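Local coordinates for redox-sensing transcriptional repressor Rex (Thermoanaerobacter ethanolicus, PDB 3WG9), which probably represses transcription as a DNA-binding homodimer that responds to the cellular NADH/NAD(+) balance through a Rossmann-type nucleotide-binding domain, at residues B[82-87]-B[109-114]; B[86-91]-B[145-150]; B[114-119]-B[131-136]. All blocks are in the same frame, centred on the assembly; numbering follows the deposited sequence.

Interaction 1 (B[82-87]-B[109-114])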
loop_
_atom_site.group_PDB
_atom_site.type_symbol
_atom_site.label_atom_id
_atom_site.label_comp_id
_atom_site.label_asym_id
_atom_site.label_seq_id
_atom_site.Cartn_x
_atom_site.Cartn_y
_atom_site.Cartn_z
ATOM N N ASP B 82 6.538 13.889 14.260
ATOM C CA ASP B 82 7.112 14.364 15.526
ATOM C C ASP B 82 6.202 14.051 16.718
ATOM O O ASP B 82 6.585 14.307 17.861
ATOM C CB ASP B 82 7.299 15.883 15.431
ATOM C CG ASP B 82 5.976 16.592 15.173
ATOM O OD1 ASP B 82 5.262 16.194 14.212
ATOM O OD2 ASP B 82 5.593 17.481 15.971
ATOM N N LYS B 83 4.991 13.555 16.466
ATOM C CA LYS B 83 4.051 13.204 17.531
ATOM C C LYS B 83 4.051 11.683 17.722
ATOM O O LYS B 83 4.654 10.967 16.932
ATOM C CB LYS B 83 2.617 13.644 17.188
ATOM C CG LYS B 83 2.446 15.092 16.737
ATOM C CD LYS B 83 2.728 16.087 17.866
ATOM C CE LYS B 83 1.759 17.285 17.868
ATOM N NZ LYS B 83 1.835 18.170 16.656
ATOM N N THR B 84 3.354 11.198 18.746
ATOM C CA THR B 84 3.115 9.748 18.927
ATOM C C THR B 84 1.630 9.512 18.866
ATOM O O THR B 84 0.844 10.385 19.242
ATOM C CB THR B 84 3.580 9.206 20.327
ATOM O OG1 THR B 84 3.011 10.033 21.343
ATOM C CG2 THR B 84 5.101 9.209 20.443
ATOM N N TYR B 85 1.260 8.294 18.466
ATOM C CA TYR B 85 -0.134 7.924 18.246
ATOM C C TYR B 85 -0.282 6.545 18.912
ATOM O O TYR B 85 0.542 5.645 18.711
ATOM C CB TYR B 85 -0.441 7.802 16.719
ATOM C CG TYR B 85 -0.177 9.090 15.985
ATOM C CD1 TYR B 85 -1.128 10.114 15.971
ATOM C CD2 TYR B 85 1.068 9.327 15.406
ATOM C CE1 TYR B 85 -0.843 11.360 15.378
ATOM C CE2 TYR B 85 1.380 10.575 14.811
ATOM C CZ TYR B 85 0.415 11.586 14.825
ATOM O OH TYR B 85 0.701 12.807 14.234
ATOM N N ASN B 86 -1.320 6.402 19.710
ATOM C CA ASN B 86 -1.633 5.105 20.329
ATOM C C ASN B 86 -2.506 4.296 19.360
ATOM O O ASN B 86 -3.519 4.805 18.902
ATOM C CB ASN B 86 -2.392 5.361 21.611
ATOM C CG ASN B 86 -1.517 6.067 22.676
ATOM O OD1 ASN B 86 -0.285 6.012 22.595
ATOM N ND2 ASN B 86 -2.161 6.777 23.602
ATOM N N THR B 87 -2.081 3.070 19.078
ATOM C CA THR B 87 -2.736 2.174 18.157
ATOM C C THR B 87 -3.186 0.901 18.848
ATOM O O THR B 87 -2.609 0.464 19.857
ATOM C CB THR B 87 -1.784 1.820 16.985
ATOM O OG1 THR B 87 -0.700 1.007 17.470
ATOM C CG2 THR B 87 -1.249 3.138 16.353
ATOM N N GLY B 109 6.708 6.167 16.673
ATOM C CA GLY B 109 5.618 7.108 16.446
ATOM C C GLY B 109 4.309 6.422 16.701
ATOM O O GLY B 109 3.392 6.996 17.278
ATOM N N PHE B 110 4.261 5.150 16.355
ATOM C CA PHE B 110 3.007 4.459 16.430
ATOM C C PHE B 110 3.042 3.415 17.537
ATOM O O PHE B 110 3.542 2.290 17.383
ATOM C CB PHE B 110 2.624 3.912 15.057
ATOM C CG PHE B 110 2.503 4.997 14.004
ATOM C CD1 PHE B 110 1.271 5.577 13.733
ATOM C CD2 PHE B 110 3.619 5.460 13.337
ATOM C CE1 PHE B 110 1.137 6.566 12.772
ATOM C CE2 PHE B 110 3.496 6.444 12.353
ATOM C CZ PHE B 110 2.274 6.998 12.077
ATOM N N ASN B 111 2.494 3.808 18.669
ATOM C CA ASN B 111 2.690 3.000 19.847
ATOM C C ASN B 111 1.591 1.973 20.039
ATOM O O ASN B 111 0.491 2.326 20.452
ATOM C CB ASN B 111 2.842 3.925 21.054
ATOM C CG ASN B 111 4.155 4.726 21.012
ATOM O OD1 ASN B 111 4.210 5.872 21.449
ATOM N ND2 ASN B 111 5.201 4.128 20.455
ATOM N N LEU B 112 1.879 0.714 19.734
ATOM C CA LEU B 112 0.861 -0.320 19.808
ATOM C C LEU B 112 0.489 -0.652 21.266
ATOM O O LEU B 112 1.351 -1.135 21.985
ATOM C CB LEU B 112 1.349 -1.613 19.132
ATOM C CG LEU B 112 0.325 -2.761 19.105
ATOM C CD1 LEU B 112 -0.894 -2.430 18.219
ATOM C CD2 LEU B 112 0.975 -4.038 18.549
ATOM N N LYS B 113 -0.782 -0.476 21.655
ATOM C CA LYS B 113 -1.239 -0.664 23.050
ATOM C C LYS B 113 -1.946 -1.968 23.324
ATOM O O LYS B 113 -2.115 -2.340 24.474
ATOM C CB LYS B 113 -2.161 0.477 23.477
ATOM C CG LYS B 113 -1.528 1.800 23.398
ATOM C CD LYS B 113 -0.284 1.854 24.263
ATOM C CE LYS B 113 0.497 3.078 23.896
ATOM N NZ LYS B 113 1.487 3.486 24.930
ATOM N N GLY B 114 -2.412 -2.662 22.287
ATOM C CA GLY B 114 -3.186 -3.872 22.504
ATOM C C GLY B 114 -3.539 -4.491 21.168
ATOM O O GLY B 114 -3.562 -3.790 20.135
HETATM O O HOH W 1 1.457 0.368 15.986
#

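Interaction 2 (B[86-91]-B[145-150])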
loop_
_atom_site.group_PDB
_atom_site.type_symbol
_atom_site.label_atom_id
_atom_site.label_comp_id
_atom_site.label_asym_id
_atom_site.label_seq_id
_atom_site.Cartn_x
_atom_site.Cartn_y
_atom_site.Cartn_z
ATOM N N ASN B 86 -1.320 6.402 19.710
ATOM C CA ASN B 86 -1.633 5.105 20.329
ATOM C C ASN B 86 -2.506 4.296 19.360
ATOM O O ASN B 86 -3.519 4.805 18.902
ATOM C CB ASN B 86 -2.392 5.361 21.611
ATOM C CG ASN B 86 -1.517 6.067 22.676
ATOM O OD1 ASN B 86 -0.285 6.012 22.595
ATOM N ND2 ASN B 86 -2.161 6.777 23.602
ATOM N N THR B 87 -2.081 3.070 19.078
ATOM C CA THR B 87 -2.736 2.174 18.157
ATOM C C THR B 87 -3.186 0.901 18.848
ATOM O O THR B 87 -2.609 0.464 19.857
ATOM C CB THR B 87 -1.784 1.820 16.985
ATOM O OG1 THR B 87 -0.700 1.007 17.470
ATOM C CG2 THR B 87 -1.249 3.138 16.353
ATOM N N ILE B 88 -4.188 0.270 18.276
ATOM C CA ILE B 88 -4.512 -1.093 18.579
ATOM C C ILE B 88 -4.673 -1.802 17.267
ATOM O O ILE B 88 -4.973 -1.181 16.256
ATOM C CB ILE B 88 -5.831 -1.226 19.372
ATOM C CG1 ILE B 88 -7.028 -0.606 18.629
ATOM C CG2 ILE B 88 -5.693 -0.553 20.739
ATOM C CD1 ILE B 88 -8.363 -0.655 19.422
ATOM N N ILE B 89 -4.493 -3.115 17.290
ATOM C CA ILE B 89 -4.763 -3.937 16.101
ATOM C C ILE B 89 -5.887 -4.849 16.451
ATOM O O ILE B 89 -5.860 -5.489 17.538
ATOM C CB ILE B 89 -3.475 -4.768 15.805
ATOM C CG1 ILE B 89 -2.420 -3.798 15.285
ATOM C CG2 ILE B 89 -3.717 -5.865 14.754
ATOM C CD1 ILE B 89 -1.041 -4.444 14.995
ATOM N N ILE B 90 -6.851 -4.964 15.536
ATOM C CA ILE B 90 -7.937 -5.905 15.660
ATOM C C ILE B 90 -7.640 -7.072 14.679
ATOM O O ILE B 90 -7.504 -6.868 13.443
ATOM C CB ILE B 90 -9.302 -5.326 15.284
ATOM C CG1 ILE B 90 -9.568 -3.931 15.896
ATOM C CG2 ILE B 90 -10.425 -6.373 15.631
ATOM C CD1 ILE B 90 -9.375 -3.927 17.399
ATOM N N GLY B 91 -7.480 -8.261 15.245
ATOM C CA GLY B 91 -7.127 -9.481 14.440
ATOM C C GLY B 91 -5.739 -9.961 14.851
ATOM O O GLY B 91 -4.760 -9.226 14.676
ATOM N N ASN B 145 -7.492 4.000 27.350
ATOM C CA ASN B 145 -6.096 4.126 26.929
ATOM C C ASN B 145 -5.802 5.182 25.865
ATOM O O ASN B 145 -4.753 5.132 25.230
ATOM C CB ASN B 145 -5.620 2.747 26.479
ATOM C CG ASN B 145 -5.560 1.759 27.643
ATOM O OD1 ASN B 145 -4.597 1.773 28.374
ATOM N ND2 ASN B 145 -6.598 0.949 27.843
ATOM N N LYS B 146 -6.761 6.072 25.626
ATOM C CA LYS B 146 -6.681 7.170 24.665
ATOM C C LYS B 146 -6.190 6.666 23.298
ATOM O O LYS B 146 -5.207 7.163 22.773
ATOM C CB LYS B 146 -5.776 8.314 25.158
ATOM C CG LYS B 146 -5.923 8.595 26.679
ATOM C CD LYS B 146 -4.986 9.737 27.121
ATOM C CE LYS B 146 -4.768 9.719 28.632
ATOM N NZ LYS B 146 -3.528 10.473 28.976
ATOM N N ILE B 147 -6.849 5.646 22.765
ATOM C CA ILE B 147 -6.433 5.100 21.449
ATOM C C ILE B 147 -6.854 6.016 20.305
ATOM O O ILE B 147 -8.029 6.363 20.178
ATOM C CB ILE B 147 -7.016 3.705 21.236
ATOM C CG1 ILE B 147 -6.643 2.808 22.413
ATOM C CG2 ILE B 147 -6.527 3.105 19.867
ATOM C CD1 ILE B 147 -5.132 2.653 22.616
ATOM N N ASP B 148 -5.900 6.304 19.430
ATOM C CA ASP B 148 -6.116 7.145 18.288
ATOM C C ASP B 148 -6.478 6.320 17.059
ATOM O O ASP B 148 -7.349 6.743 16.330
ATOM C CB ASP B 148 -4.846 7.945 18.007
ATOM C CG ASP B 148 -4.480 8.884 19.185
ATOM O OD1 ASP B 148 -5.378 9.642 19.598
ATOM O OD2 ASP B 148 -3.385 8.724 19.780
ATOM N N ILE B 149 -5.747 5.233 16.780
ATOM C CA ILE B 149 -5.838 4.555 15.465
ATOM C C ILE B 149 -6.225 3.089 15.700
ATOM O O ILE B 149 -5.627 2.451 16.562
ATOM C CB ILE B 149 -4.515 4.607 14.690
ATOM C CG1 ILE B 149 -4.054 6.064 14.439
ATOM C CG2 ILE B 149 -4.646 3.791 13.361
ATOM C CD1 ILE B 149 -2.563 6.154 13.912
ATOM N N GLY B 150 -7.320 2.624 15.097
ATOM C CA GLY B 150 -7.661 1.171 15.156
ATOM C C GLY B 150 -7.228 0.581 13.798
ATOM O O GLY B 150 -7.571 1.083 12.714
#

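Interaction 3 (B[114-119]-B[131-136])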
loop_
_atom_site.group_PDB
_atom_site.type_symbol
_atom_site.label_atom_id
_atom_site.label_comp_id
_atom_site.label_asym_id
_atom_site.label_seq_id
_atom_site.Cartn_x
_atom_site.Cartn_y
_atom_site.Cartn_z
ATOM N N GLY B 114 -2.412 -2.662 22.287
ATOM C CA GLY B 114 -3.186 -3.872 22.504
ATOM C C GLY B 114 -3.539 -4.491 21.168
ATOM O O GLY B 114 -3.562 -3.790 20.135
ATOM N N ILE B 115 -3.773 -5.798 21.208
ATOM C CA ILE B 115 -4.225 -6.583 20.092
ATOM C C ILE B 115 -5.488 -7.312 20.519
ATOM O O ILE B 115 -5.596 -7.784 21.654
ATOM C CB ILE B 115 -3.126 -7.611 19.648
ATOM C CG1 ILE B 115 -1.847 -6.934 19.177
ATOM C CG2 ILE B 115 -3.636 -8.653 18.627
ATOM C CD1 ILE B 115 -0.757 -8.015 18.939
ATOM N N PHE B 116 -6.462 -7.372 19.639
ATOM C CA PHE B 116 -7.788 -7.885 19.953
ATOM C C PHE B 116 -8.172 -8.996 18.983
ATOM O O PHE B 116 -7.856 -8.960 17.771
ATOM C CB PHE B 116 -8.794 -6.735 19.950
ATOM C CG PHE B 116 -8.502 -5.726 21.032
ATOM C CD1 PHE B 116 -9.132 -5.829 22.286
ATOM C CD2 PHE B 116 -7.505 -4.764 20.848
ATOM C CE1 PHE B 116 -8.811 -4.967 23.328
ATOM C CE2 PHE B 116 -7.180 -3.904 21.851
ATOM C CZ PHE B 116 -7.848 -3.993 23.115
ATOM N N ASP B 117 -8.855 -9.995 19.539
ATOM C CA ASP B 117 -9.287 -11.121 18.729
ATOM C C ASP B 117 -10.539 -11.783 19.307
ATOM O O ASP B 117 -10.923 -11.533 20.474
ATOM C CB ASP B 117 -8.131 -12.120 18.561
ATOM C CG ASP B 117 -8.356 -13.072 17.399
ATOM O OD1 ASP B 117 -7.940 -12.745 16.257
ATOM O OD2 ASP B 117 -8.983 -14.138 17.676
ATOM N N ILE B 118 -11.235 -12.523 18.455
ATOM C CA ILE B 118 -12.506 -13.118 18.839
ATOM C C ILE B 118 -12.325 -14.516 19.453
ATOM O O ILE B 118 -13.246 -15.070 20.056
ATOM C CB ILE B 118 -13.439 -13.131 17.586
ATOM C CG1 ILE B 118 -14.903 -13.397 17.910
ATOM C CG2 ILE B 118 -12.961 -14.103 16.492
ATOM C CD1 ILE B 118 -15.582 -14.198 16.766
ATOM N N ASN B 119 -11.155 -15.097 19.233
ATOM C CA ASN B 119 -10.842 -16.460 19.703
ATOM C C ASN B 119 -10.410 -16.565 21.177
ATOM O O ASN B 119 -9.264 -16.230 21.511
ATOM C CB ASN B 119 -9.727 -17.010 18.846
ATOM C CG ASN B 119 -9.598 -18.518 18.974
ATOM O OD1 ASN B 119 -10.155 -19.115 19.879
ATOM N ND2 ASN B 119 -8.835 -19.110 18.103
ATOM N N GLU B 131 -0.295 -7.877 24.883
ATOM C CA GLU B 131 -1.301 -8.887 25.178
ATOM C C GLU B 131 -2.401 -8.939 24.136
ATOM O O GLU B 131 -2.842 -7.902 23.580
ATOM C CB GLU B 131 -1.925 -8.636 26.535
ATOM C CG GLU B 131 -2.289 -9.934 27.253
ATOM C CD GLU B 131 -3.350 -9.712 28.335
ATOM O OE1 GLU B 131 -4.181 -10.631 28.513
ATOM O OE2 GLU B 131 -3.388 -8.610 28.962
ATOM N N VAL B 132 -2.783 -10.147 23.776
ATOM C CA VAL B 132 -3.972 -10.319 22.982
ATOM C C VAL B 132 -5.132 -10.292 23.926
ATOM O O VAL B 132 -5.128 -11.061 24.923
ATOM C CB VAL B 132 -3.920 -11.653 22.166
ATOM C CG1 VAL B 132 -5.287 -11.916 21.454
ATOM C CG2 VAL B 132 -2.762 -11.591 21.162
ATOM N N MET B 133 -6.165 -9.510 23.622
ATOM C CA MET B 133 -7.323 -9.435 24.536
ATOM C C MET B 133 -8.603 -9.717 23.761
ATOM O O MET B 133 -8.608 -9.584 22.544
ATOM C CB MET B 133 -7.406 -8.047 25.162
ATOM C CG MET B 133 -6.282 -7.745 26.129
ATOM S SD MET B 133 -6.190 -5.972 26.494
ATOM C CE MET B 133 -4.802 -5.933 27.615
ATOM N N ASP B 134 -9.689 -10.108 24.450
ATOM C CA ASP B 134 -11.012 -10.305 23.840
ATOM C C ASP B 134 -11.505 -8.979 23.253
ATOM O O ASP B 134 -11.551 -7.970 23.941
ATOM C CB ASP B 134 -12.014 -10.786 24.913
ATOM C CG ASP B 134 -13.414 -11.097 24.381
ATOM O OD1 ASP B 134 -13.751 -10.946 23.184
ATOM O OD2 ASP B 134 -14.225 -11.544 25.229
ATOM N N VAL B 135 -11.805 -9.018 21.961
ATOM C CA VAL B 135 -12.391 -7.934 21.202
ATOM C C VAL B 135 -13.676 -7.434 21.903
ATOM O O VAL B 135 -14.054 -6.301 21.729
ATOM C CB VAL B 135 -12.633 -8.365 19.734
ATOM C CG1 VAL B 135 -13.918 -9.179 19.598
ATOM C CG2 VAL B 135 -12.716 -7.098 18.781
ATOM N N GLU B 136 -14.367 -8.257 22.700
ATOM C CA GLU B 136 -15.544 -7.698 23.430
ATOM C C GLU B 136 -15.120 -6.609 24.446
ATOM O O GLU B 136 -15.961 -5.857 24.928
ATOM C CB GLU B 136 -16.382 -8.793 24.140
ATOM C CG GLU B 136 -17.344 -9.569 23.181
ATOM C CD GLU B 136 -18.275 -8.680 22.335
ATOM O OE1 GLU B 136 -18.164 -8.779 21.100
ATOM O OE2 GLU B 136 -19.080 -7.880 22.864
#

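Interaction 1 (B[82-87]-B[109-114])
Strand 85-87 runs parallel to strand 110-114 as its neighbour in the sheet, their short axes 4.5 Å apart at closest and twisted by 35°. The register pairs Tyr85 with Phe110, Asn86 with Asn111 and Thr87 with Leu112. Four backbone bonds join the segments: Tyr85 N gives to Gly109 O, Asn111 N to Tyr85 O at 2.7 Å, Thr87 N to Asn111 O, and Lys113 N to Thr87 O, also 2.7 Å. Gly109 has backbone angles that by themselves call for glycine. On the face of Tyr85, Thr87 and Phe110, the two rings lie alongside each other pointing the same way, because both side chains swing CG beside the backbone N (chi1 -59° in each). Their planes are near parallel, at 26°, but slid apart until they scarcely overlap, and Tyr85 CD2 meets Phe110 CE1 at 3.8 Å. Thr87 CG2 approaches the edge of the Phe110 ring, while Thr87 OG1 shares a water with Phe110 O, 2.7 Å from Thr87 OG1. On the other face the Lys113 chain, bent at chi2, brings CE to 3.3 Å from Asn86 OD1, and Asn111 OD1 rests against Thr84 CB and CG2. Tyr85 OH bonds to Gly80 O, and the second subunit packs Ser203 against Tyr85 and Leu199 against Phe110. Within the beta-alpha-beta unit of strand 85-90, helix 94-102 and strand 110-117, the buried, ring-bearing face is thus the one turned to the dimer partner, whereas Asn86, Asn111 and Lys113 make the opposite face polar and less buried.

Interaction 2 (B[86-91]-B[145-150])
Asn86 O is gripped by two consecutive backbone amides across the contact, Asp148 N at 2.9 Å and Ile149 N at 3.1 Å. Ile149 N lies in the carbonyl plane, whereas Asp148 N is tilted 23° from it. Asp148 also reaches back with its carboxylate: OD2 accepts from Asn86 N at 3.1 Å, on its anti side and only slightly out of the carboxylate plane. CG beside its own backbone N (chi1 -62°) brings Asp148 OD2 to Asn86 N, while the backbone N of Asp148 takes Asn86 O. The Asn86 side chain adds a third grip, ND2 giving a hydrogen bond to Lys146 O at 3.2 Å; the acceptor lies near the Asn86 amide plane, but the donor sits well above the Lys146 carbonyl plane. Here strand 85-90, the first in sequence of the parallel Rossmann-type sheet, meets strand 149-152, entered after helix 138-144 through the turn at Asn145 and Lys146. Thr87 pairs with Ile149 and Ile88 with Gly150, and Ile88 N donates to Ile149 O at 3.1 Å. Thr87 CG2 lies alongside Ile149 CB at 3.9 Å, on a face where Leu206 of the second subunit packs against Ile149. Toward helix 138-144, Ile88 and Ile147 cross at about a right angle, Ile88 CG2 touching Ile147 CD1 at 3.8 Å, and Phe141 of that helix packs on both. Past Ile90 the strand runs into Gly91, the first glycine of the predicted NAD(+)-binding glycine-rich loop.

Interaction 3 (B[114-119]-B[131-136])
The edge of the Rossmann sheet is made here, where strand 132-134 pairs in parallel with the C-terminal half of strand 110-117. Met133 N donates to Ile115 O at 2.7 Å, Asp117 N to Met133 O at 3.0 Å, and Val135 N to Asp117 O, the last from above the carbonyl plane; a weak bond joins Ile115 N to Glu131 O. Phe116 and Met133 extend side by side on one face. Phe116 CE1 meets Met133 CB at 3.9 Å, and Met133 SD stands obliquely, 5.0 Å from the centroid of the Phe116 ring, a Met-aromatic contact. Asp134 O lies at the edge of that ring, in its plane, 3.6 Å from Phe116 CD1. Phe141 of helix 138-144 adds an edge-to-face partner for Phe116. On the opposite face Ile115 CG2 touches Val132 CG2. Asp117 points its side chain away from segment 131-136 (chi1 -162°, CG beside the carbonyl carbon): OD2 accepts from Asn119 N at 2.8 Å in an Asx turn, while OD1 takes Ala92 N. Asp117 is an NAD(+)- and NADH-binding residue of this protein, although no nucleotide is bound to this chain; an acidic residue ending the second strand beside the glycine-rich loop is characteristic of NAD-binding Rossmann domains.

Overall arrangement
All three interactions lie in one parallel sheet, whose order 132-134, 110-117, 85-90, 149-152 they follow. Interactions 1 and 2 border strand 85-90 on its two edges and share Asn86 and Thr87; interaction 3 continues from Gly114 along strand 110-117 to the sheet margin. Each is partly buried. Backbone bonds of Ile89 and Gly91 with Gly114 and Phe116 bridge interactions 2 and 3, whose centres are about 12 Å apart. Their chemistry differs: interaction 1 pairs aromatic rings near the second subunit, interaction 2 concentrates side-chain polar bonds on Asn86, and interaction 3, untouched by the second subunit, holds a nucleotide-binding aspartate.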